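Local coordinates for protein polyketide Synthase III (Ectocarpus siliculosus, PDB 4B0N) that probably transfers acyl groups as a type III polyketide synthase of the chalcone/stilbene synthase family, building polyketides in the pathway to phlorotannin monomers, at residues P212-S225 with F243-R256. Residues are numbered along the deposited sequence; the frame is centred on the assembly and turned at random.
Sequences PGKYALMICVELSS and FADGCAAAVLKGAR. With ACD (arachidonic acid), chain D.
Pro212 sets CB and CG against NH1 of Arg256, whose NE is salt-bridged to Glu259. The Tyr215 ring then runs beside Lys253, CE1 3.5 Å from the lysine CB. From Ala216 to Glu222 the strand pairs antiparallel with 246-252: Ala216-Leu252, Met218-Ala250, Cys220-Ala248 and Glu222-Gly246 are hydrogen-bonded pairs, Met218 N reaching Ala250 O at 2.8 Å. Between them, Leu217, Ile219 and Val221 line one face; with CG anti to the backbone N (chi1 175°), Leu217 carries CD1 to Val251 CG2 at 3.8 Å, and Ile219 packs CG1 on Ala249 CB and CG2 on Cys247 SG. On the other face, the Glu222 carboxylate is hydrogen-bonded to Ser162 N and Ser367 OG. Beyond Leu223, Ser224 OG donates to Ala244 O (2.6 Å) from above the carbonyl plane. The Asp245 carboxylate receives Ser225 N on the syn lone pair of OD1 (2.8 Å) and Ser225 OG on OD2; an alanine here would probably leave both donors without this acceptor and the Ser225 side chain freer to rotate. Ser224 O and Phe243 border the bound arachidonic acid. In this thiolase-fold sheet, 245-255 lies between 42-51 and 215-223, which also joins parallel strand 154-161; helices 121-146 and 196-210 cover opposite faces.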
ATOM      1  N   PRO A 212      -1.726 -22.523   6.058  1.00 36.87           N
ATOM      2  CA  PRO A 212      -2.188 -23.408   4.975  1.00 36.86           C
ATOM      3  C   PRO A 212      -3.711 -23.457   4.764  1.00 36.95           C
ATOM      4  O   PRO A 212      -4.183 -23.199   3.653  1.00 36.96           O
ATOM      5  CB  PRO A 212      -1.659 -24.783   5.396  1.00 36.99           C
ATOM      6  CG  PRO A 212      -0.452 -24.474   6.205  1.00 37.22           C
ATOM      7  CD  PRO A 212      -0.789 -23.219   6.958  1.00 37.18           C
ATOM      8  N   GLY A 213      -4.468 -23.769   5.814  1.00 36.89           N
ATOM      9  CA  GLY A 213      -5.916 -23.946   5.689  1.00 36.90           C
ATOM     10  C   GLY A 213      -6.698 -22.705   5.294  1.00 36.56           C
ATOM     11  O   GLY A 213      -7.857 -22.800   4.886  1.00 36.57           O
ATOM     12  N   LYS A 214      -6.060 -21.543   5.398  1.00 36.32           N
ATOM     13  CA  LYS A 214      -6.739 -20.258   5.217  1.00 36.16           C
ATOM     14  C   LYS A 214      -6.733 -19.743   3.768  1.00 35.55           C
ATOM     15  O   LYS A 214      -6.020 -20.270   2.912  1.00 35.39           O
ATOM     16  CB  LYS A 214      -6.188 -19.216   6.204  1.00 36.50           C
ATOM     17  CG  LYS A 214      -6.245 -19.679   7.656  1.00 37.35           C
ATOM     18  CD  LYS A 214      -6.251 -18.526   8.644  1.00 37.76           C
ATOM     19  CE  LYS A 214      -6.593 -19.024  10.042  1.00 38.67           C
ATOM     20  NZ  LYS A 214      -6.914 -17.913  10.986  1.00 39.13           N
ATOM     21  N   TYR A 215      -7.547 -18.723   3.502  1.00 35.29           N
ATOM     22  CA  TYR A 215      -7.762 -18.221   2.145  1.00 34.90           C
ATOM     23  C   TYR A 215      -7.623 -16.701   2.045  1.00 34.57           C
ATOM     24  O   TYR A 215      -8.150 -15.961   2.880  1.00 34.77           O
ATOM     25  CB  TYR A 215      -9.144 -18.648   1.637  1.00 35.18           C
ATOM     26  CG  TYR A 215      -9.312 -20.140   1.457  1.00 35.40           C
ATOM     27  CD1 TYR A 215      -8.795 -20.786   0.334  1.00 35.31           C
ATOM     28  CD2 TYR A 215      -9.996 -20.905   2.403  1.00 35.83           C
ATOM     29  CE1 TYR A 215      -8.950 -22.152   0.159  1.00 35.65           C
ATOM     30  CE2 TYR A 215     -10.154 -22.274   2.238  1.00 36.13           C
ATOM     31  CZ  TYR A 215      -9.629 -22.890   1.113  1.00 36.10           C
ATOM     32  OH  TYR A 215      -9.774 -24.244   0.929  1.00 36.38           O
ATOM     33  N   ALA A 216      -6.924 -16.245   1.007  1.00 33.95           N
ATOM     34  CA  ALA A 216      -6.668 -14.824   0.795  1.00 33.33           C
ATOM     35  C   ALA A 216      -7.172 -14.363  -0.569  1.00 33.08           C
ATOM     36  O   ALA A 216      -7.068 -15.094  -1.557  1.00 33.07           O
ATOM     37  CB  ALA A 216      -5.182 -14.529   0.938  1.00 33.00           C
ATOM     38  N   LEU A 217      -7.710 -13.145  -0.611  1.00 32.83           N
ATOM     39  CA  LEU A 217      -8.253 -12.561  -1.836  1.00 32.58           C
ATOM     40  C   LEU A 217      -7.459 -11.326  -2.263  1.00 32.19           C
ATOM     41  O   LEU A 217      -7.400 -10.332  -1.542  1.00 32.07           O
ATOM     42  CB  LEU A 217      -9.740 -12.221  -1.643  1.00 32.84           C
ATOM     43  CG  LEU A 217     -10.540 -11.480  -2.724  1.00 32.84           C
ATOM     44  CD1 LEU A 217     -10.641 -12.281  -4.017  1.00 32.77           C
ATOM     45  CD2 LEU A 217     -11.926 -11.135  -2.200  1.00 32.90           C
ATOM     46  N   MET A 218      -6.841 -11.405  -3.438  1.00 32.20           N
ATOM     47  CA  MET A 218      -6.054 -10.302  -3.978  1.00 32.16           C
ATOM     48  C   MET A 218      -6.791  -9.675  -5.156  1.00 32.17           C
ATOM     49  O   MET A 218      -7.132 -10.363  -6.118  1.00 31.97           O
ATOM     50  CB  MET A 218      -4.659 -10.789  -4.394  1.00 32.06           C
ATOM     51  CG  MET A 218      -3.663  -9.680  -4.702  1.00 31.96           C
ATOM     52  SD  MET A 218      -3.710  -9.121  -6.416  1.00 32.07           S
ATOM     53  CE  MET A 218      -2.803 -10.435  -7.228  1.00 31.87           C
ATOM     54  N   ILE A 219      -7.041  -8.371  -5.068  1.00 32.39           N
ATOM     55  CA  ILE A 219      -7.814  -7.661  -6.087  1.00 32.68           C
ATOM     56  C   ILE A 219      -7.058  -6.457  -6.629  1.00 32.76           C
ATOM     57  O   ILE A 219      -6.678  -5.558  -5.877  1.00 32.86           O
ATOM     58  CB  ILE A 219      -9.189  -7.188  -5.556  1.00 32.84           C
ATOM     59  CG1 ILE A 219      -9.906  -8.323  -4.821  1.00 33.24           C
ATOM     60  CG2 ILE A 219     -10.048  -6.662  -6.701  1.00 32.82           C
ATOM     61  CD1 ILE A 219     -11.190  -7.915  -4.134  1.00 33.73           C
ATOM     62  N   CYS A 220      -6.847  -6.454  -7.940  1.00 33.04           N
ATOM     63  CA  CYS A 220      -6.307  -5.292  -8.636  1.00 33.19           C
ATOM     64  C   CYS A 220      -7.429  -4.517  -9.308  1.00 33.36           C
ATOM     65  O   CYS A 220      -8.209  -5.070 -10.085  1.00 33.69           O
ATOM     66  CB  CYS A 220      -5.265  -5.710  -9.663  1.00 33.23           C
ATOM     67  SG  CYS A 220      -3.768  -6.360  -8.901  1.00 33.75           S
ATOM     68  N   VAL A 221      -7.507  -3.234  -8.984  1.00 33.03           N
ATOM     69  CA  VAL A 221      -8.507  -2.357  -9.562  1.00 32.89           C
ATOM     70  C   VAL A 221      -7.813  -1.108 -10.060  1.00 32.77           C
ATOM     71  O   VAL A 221      -6.912  -0.583  -9.402  1.00 32.48           O
ATOM     72  CB  VAL A 221      -9.623  -2.000  -8.551  1.00 33.06           C
ATOM     73  CG1 VAL A 221      -9.056  -1.290  -7.326  1.00 32.98           C
ATOM     74  CG2 VAL A 221     -10.712  -1.166  -9.215  1.00 33.16           C
ATOM     75  N   GLU A 222      -8.229  -0.644 -11.231  1.00 33.20           N
ATOM     76  CA  GLU A 222      -7.621   0.523 -11.836  1.00 33.25           C
ATOM     77  C   GLU A 222      -8.612   1.290 -12.692  1.00 33.47           C
ATOM     78  O   GLU A 222      -9.354   0.702 -13.480  1.00 33.59           O
ATOM     79  CB  GLU A 222      -6.415   0.106 -12.667  1.00 33.17           C
ATOM     80  CG  GLU A 222      -5.194   0.960 -12.407  1.00 33.28           C
ATOM     81  CD  GLU A 222      -4.488   0.613 -11.107  1.00 33.05           C
ATOM     82  OE1 GLU A 222      -4.041  -0.543 -10.953  1.00 32.81           O
ATOM     83  OE2 GLU A 222      -4.369   1.507 -10.243  1.00 32.78           O
ATOM     84  N   LEU A 223      -8.624   2.609 -12.513  1.00 33.74           N
ATOM     85  CA  LEU A 223      -9.468   3.507 -13.296  1.00 33.91           C
ATOM     86  C   LEU A 223      -8.669   4.729 -13.732  1.00 34.09           C
ATOM     87  O   LEU A 223      -8.718   5.775 -13.080  1.00 34.24           O
ATOM     88  CB  LEU A 223     -10.693   3.953 -12.489  1.00 33.82           C
ATOM     89  CG  LEU A 223     -11.933   3.065 -12.379  1.00 33.79           C
ATOM     90  CD1 LEU A 223     -11.740   1.929 -11.389  1.00 33.73           C
ATOM     91  CD2 LEU A 223     -13.101   3.932 -11.949  1.00 33.94           C
ATOM     92  N   SER A 224      -7.929   4.591 -14.830  1.00 34.12           N
ATOM     93  CA  SER A 224      -7.180   5.716 -15.391  1.00 34.33           C
ATOM     94  C   SER A 224      -8.065   6.703 -16.172  1.00 34.79           C
ATOM     95  O   SER A 224      -7.596   7.767 -16.584  1.00 35.02           O
ATOM     96  CB  SER A 224      -5.991   5.229 -16.236  1.00 34.25           C
ATOM     97  OG  SER A 224      -6.358   4.200 -17.136  1.00 33.94           O
ATOM     98  N   SER A 225      -9.343   6.362 -16.351  1.00 34.98           N
ATOM     99  CA  SER A 225     -10.288   7.235 -17.059  1.00 35.65           C
ATOM    100  C   SER A 225     -10.814   8.377 -16.190  1.00 35.79           C
ATOM    101  O   SER A 225     -11.625   9.189 -16.639  1.00 35.92           O
ATOM    102  CB  SER A 225     -11.466   6.433 -17.626  1.00 35.77           C
ATOM    103  OG  SER A 225     -12.382   6.063 -16.608  1.00 35.54           O
ATOM    104  N   PHE A 243      -3.584   4.036 -21.825  1.00 36.74           N
ATOM    105  CA  PHE A 243      -4.143   3.665 -20.520  1.00 36.27           C
ATOM    106  C   PHE A 243      -5.661   3.508 -20.532  1.00 36.10           C
ATOM    107  O   PHE A 243      -6.362   4.245 -21.227  1.00 36.32           O
ATOM    108  CB  PHE A 243      -3.725   4.662 -19.430  1.00 36.41           C
ATOM    109  CG  PHE A 243      -2.251   4.647 -19.113  1.00 36.73           C
ATOM    110  CD1 PHE A 243      -1.486   3.493 -19.293  1.00 36.95           C
ATOM    111  CD2 PHE A 243      -1.633   5.781 -18.604  1.00 36.77           C
ATOM    112  CE1 PHE A 243      -0.131   3.483 -18.995  1.00 37.06           C
ATOM    113  CE2 PHE A 243      -0.279   5.774 -18.299  1.00 37.15           C
ATOM    114  CZ  PHE A 243       0.473   4.625 -18.495  1.00 37.04           C
ATOM    115  N   ALA A 244      -6.153   2.546 -19.748  1.00 35.65           N
ATOM    116  CA  ALA A 244      -7.579   2.203 -19.699  1.00 35.14           C
ATOM    117  C   ALA A 244      -8.026   1.736 -18.310  1.00 34.46           C
ATOM    118  O   ALA A 244      -7.235   1.725 -17.365  1.00 34.31           O
ATOM    119  CB  ALA A 244      -7.889   1.140 -20.738  1.00 35.55           C
ATOM    120  N   ASP A 245      -9.295   1.348 -18.196  1.00 34.10           N
ATOM    121  CA  ASP A 245      -9.869   0.897 -16.927  1.00 33.62           C
ATOM    122  C   ASP A 245     -10.105  -0.610 -16.905  1.00 33.34           C
ATOM    123  O   ASP A 245     -10.517  -1.194 -17.911  1.00 33.63           O
ATOM    124  CB  ASP A 245     -11.190   1.617 -16.653  1.00 33.92           C
ATOM    125  CG  ASP A 245     -11.026   3.116 -16.473  1.00 34.13           C
ATOM    126  OD1 ASP A 245      -9.999   3.682 -16.904  1.00 34.09           O
ATOM    127  OD2 ASP A 245     -11.940   3.732 -15.890  1.00 34.33           O
ATOM    128  N   GLY A 246      -9.854  -1.229 -15.751  1.00 32.81           N
ATOM    129  CA  GLY A 246     -10.032  -2.674 -15.584  1.00 32.32           C
ATOM    130  C   GLY A 246      -9.885  -3.185 -14.161  1.00 31.59           C
ATOM    131  O   GLY A 246      -9.338  -2.503 -13.295  1.00 31.34           O
ATOM    132  N   CYS A 247     -10.382  -4.398 -13.929  1.00 31.33           N
ATOM    133  CA  CYS A 247     -10.283  -5.048 -12.625  1.00 30.97           C
ATOM    134  C   CYS A 247     -10.140  -6.567 -12.741  1.00 30.66           C
ATOM    135  O   CYS A 247     -10.769  -7.207 -13.587  1.00 30.53           O
ATOM    136  CB  CYS A 247     -11.491  -4.696 -11.753  1.00 31.24           C
ATOM    137  SG  CYS A 247     -11.547  -5.546 -10.157  1.00 31.50           S
ATOM    138  N   ALA A 248      -9.301  -7.128 -11.876  1.00 30.43           N
ATOM    139  CA  ALA A 248      -9.082  -8.568 -11.820  1.00 30.53           C
ATOM    140  C   ALA A 248      -8.813  -9.004 -10.391  1.00 30.30           C
ATOM    141  O   ALA A 248      -8.136  -8.303  -9.638  1.00 30.16           O
ATOM    142  CB  ALA A 248      -7.929  -8.970 -12.725  1.00 30.59           C
ATOM    143  N   ALA A 249      -9.349 -10.162 -10.022  1.00 30.52           N
ATOM    144  CA  ALA A 249      -9.192 -10.688  -8.670  1.00 30.63           C
ATOM    145  C   ALA A 249      -8.713 -12.136  -8.675  1.00 30.86           C
ATOM    146  O   ALA A 249      -8.915 -12.869  -9.647  1.00 31.23           O
ATOM    147  CB  ALA A 249     -10.492 -10.554  -7.893  1.00 30.71           C
ATOM    148  N   ALA A 250      -8.072 -12.534  -7.580  1.00 30.95           N
ATOM    149  CA  ALA A 250      -7.557 -13.889  -7.430  1.00 31.27           C
ATOM    150  C   ALA A 250      -7.682 -14.353  -5.986  1.00 31.49           C
ATOM    151  O   ALA A 250      -7.320 -13.628  -5.055  1.00 31.46           O
ATOM    152  CB  ALA A 250      -6.108 -13.963  -7.888  1.00 31.03           C
ATOM    153  N   VAL A 251      -8.212 -15.558  -5.807  1.00 31.89           N
ATOM    154  CA  VAL A 251      -8.262 -16.185  -4.494  1.00 32.15           C
ATOM    155  C   VAL A 251      -7.086 -17.145  -4.390  1.00 32.35           C
ATOM    156  O   VAL A 251      -6.774 -17.860  -5.344  1.00 32.29           O
ATOM    157  CB  VAL A 251      -9.588 -16.933  -4.251  1.00 32.42           C
ATOM    158  CG1 VAL A 251      -9.682 -17.398  -2.803  1.00 32.60           C
ATOM    159  CG2 VAL A 251     -10.775 -16.046  -4.595  1.00 32.39           C
ATOM    160  N   LEU A 252      -6.430 -17.147  -3.235  1.00 32.64           N
ATOM    161  CA  LEU A 252      -5.227 -17.939  -3.053  1.00 33.06           C
ATOM    162  C   LEU A 252      -5.320 -18.895  -1.881  1.00 33.67           C
ATOM    163  O   LEU A 252      -5.704 -18.511  -0.775  1.00 33.57           O
ATOM    164  CB  LEU A 252      -4.010 -17.026  -2.922  1.00 32.82           C
ATOM    165  CG  LEU A 252      -3.471 -16.597  -4.288  1.00 32.75           C
ATOM    166  CD1 LEU A 252      -3.321 -15.090  -4.384  1.00 32.60           C
ATOM    167  CD2 LEU A 252      -2.167 -17.312  -4.608  1.00 32.98           C
ATOM    168  N   LYS A 253      -4.974 -20.151  -2.155  1.00 34.54           N
ATOM    169  CA  LYS A 253      -4.921 -21.207  -1.148  1.00 35.37           C
ATOM    170  C   LYS A 253      -3.493 -21.725  -0.973  1.00 35.80           C
ATOM    171  O   LYS A 253      -2.649 -21.553  -1.855  1.00 35.56           O
ATOM    172  CB  LYS A 253      -5.863 -22.360  -1.522  1.00 35.67           C
ATOM    173  CG  LYS A 253      -5.531 -23.056  -2.832  1.00 35.86           C
ATOM    174  CD  LYS A 253      -6.417 -24.269  -3.060  1.00 36.29           C
ATOM    175  CE  LYS A 253      -6.162 -24.872  -4.433  1.00 36.43           C
ATOM    176  NZ  LYS A 253      -6.960 -26.109  -4.655  1.00 36.86           N
ATOM    177  N   GLY A 254      -3.234 -22.345   0.177  1.00 36.53           N
ATOM    178  CA  GLY A 254      -1.960 -23.011   0.447  1.00 37.09           C
ATOM    179  C   GLY A 254      -2.158 -24.514   0.517  1.00 37.89           C
ATOM    180  O   GLY A 254      -2.709 -25.033   1.493  1.00 38.09           O
ATOM    181  N   ALA A 255      -1.701 -25.217  -0.516  1.00 38.26           N
ATOM    182  CA  ALA A 255      -1.960 -26.648  -0.654  1.00 39.04           C
ATOM    183  C   ALA A 255      -0.695 -27.497  -0.628  1.00 39.53           C
ATOM    184  O   ALA A 255       0.374 -27.046  -1.042  1.00 39.43           O
ATOM    185  CB  ALA A 255      -2.744 -26.910  -1.929  1.00 39.39           C
ATOM    186  N   ARG A 256      -0.836 -28.734  -0.151  1.00 51.10           N
ATOM    187  CA  ARG A 256       0.276 -29.685  -0.059  1.00 52.95           C
ATOM    188  C   ARG A 256       0.461 -30.423  -1.392  1.00 53.96           C
ATOM    189  O   ARG A 256      -0.100 -30.012  -2.411  1.00 53.23           O
ATOM    190  CB  ARG A 256       0.026 -30.675   1.084  1.00 53.95           C
ATOM    191  CG  ARG A 256       1.101 -30.699   2.162  1.00 54.59           C
ATOM    192  CD  ARG A 256       0.839 -29.674   3.257  1.00 53.55           C
ATOM    193  NE  ARG A 256      -0.421 -29.922   3.958  1.00 53.41           N
ATOM    194  CZ  ARG A 256      -0.821 -29.281   5.055  1.00 52.75           C
ATOM    195  NH1 ARG A 256      -0.062 -28.340   5.604  1.00 52.17           N
ATOM    196  NH2 ARG A 256      -1.988 -29.589   5.611  1.00 52.58           N
TER
HETATM  197  C1  ACD D1416       3.180   2.708 -16.172  0.50 23.54           C
HETATM  198  C2  ACD D1416       2.847   3.015 -14.728  0.50 23.41           C
HETATM  199  C3  ACD D1416       1.370   3.378 -14.605  0.50 23.15           C
HETATM  200  C4  ACD D1416       1.152   4.436 -13.532  0.50 22.89           C
HETATM  201  C5  ACD D1416      -0.201   5.083 -13.708  0.50 22.63           C
HETATM  202  C6  ACD D1416      -0.597   6.057 -12.893  0.50 22.29           C
HETATM  203  C7  ACD D1416      -1.960   6.678 -13.084  0.50 22.03           C
HETATM  204  C8  ACD D1416      -1.934   7.776 -14.119  0.50 21.82           C
HETATM  205  C9  ACD D1416      -3.048   8.057 -14.793  0.50 21.65           C
HETATM  206  C10 ACD D1416      -3.060   9.155 -15.830  0.50 21.55           C
HETATM  207  C11 ACD D1416      -3.376   8.585 -17.189  0.50 21.41           C
HETATM  208  C12 ACD D1416      -4.316   9.144 -17.947  0.50 21.36           C
HETATM  209  C13 ACD D1416      -4.617   8.565 -19.309  0.50 21.44           C
HETATM  210  C14 ACD D1416      -6.103   8.370 -19.492  0.50 21.57           C
HETATM  211  C15 ACD D1416      -6.549   7.703 -20.554  0.50 21.69           C
HETATM  212  C16 ACD D1416      -8.028   7.492 -20.769  0.50 21.75           C
HETATM  213  C17 ACD D1416      -8.575   8.630 -21.623  0.50 21.97           C
HETATM  214  C18 ACD D1416      -8.906   8.187 -23.043  0.50 22.05           C
HETATM  215  C19 ACD D1416      -8.494   9.268 -24.034  0.50 22.22           C
HETATM  216  C20 ACD D1416      -9.038   8.982 -25.415  0.50 22.33           C
HETATM  217  O1  ACD D1416       3.839   1.677 -16.436  0.50 23.54           O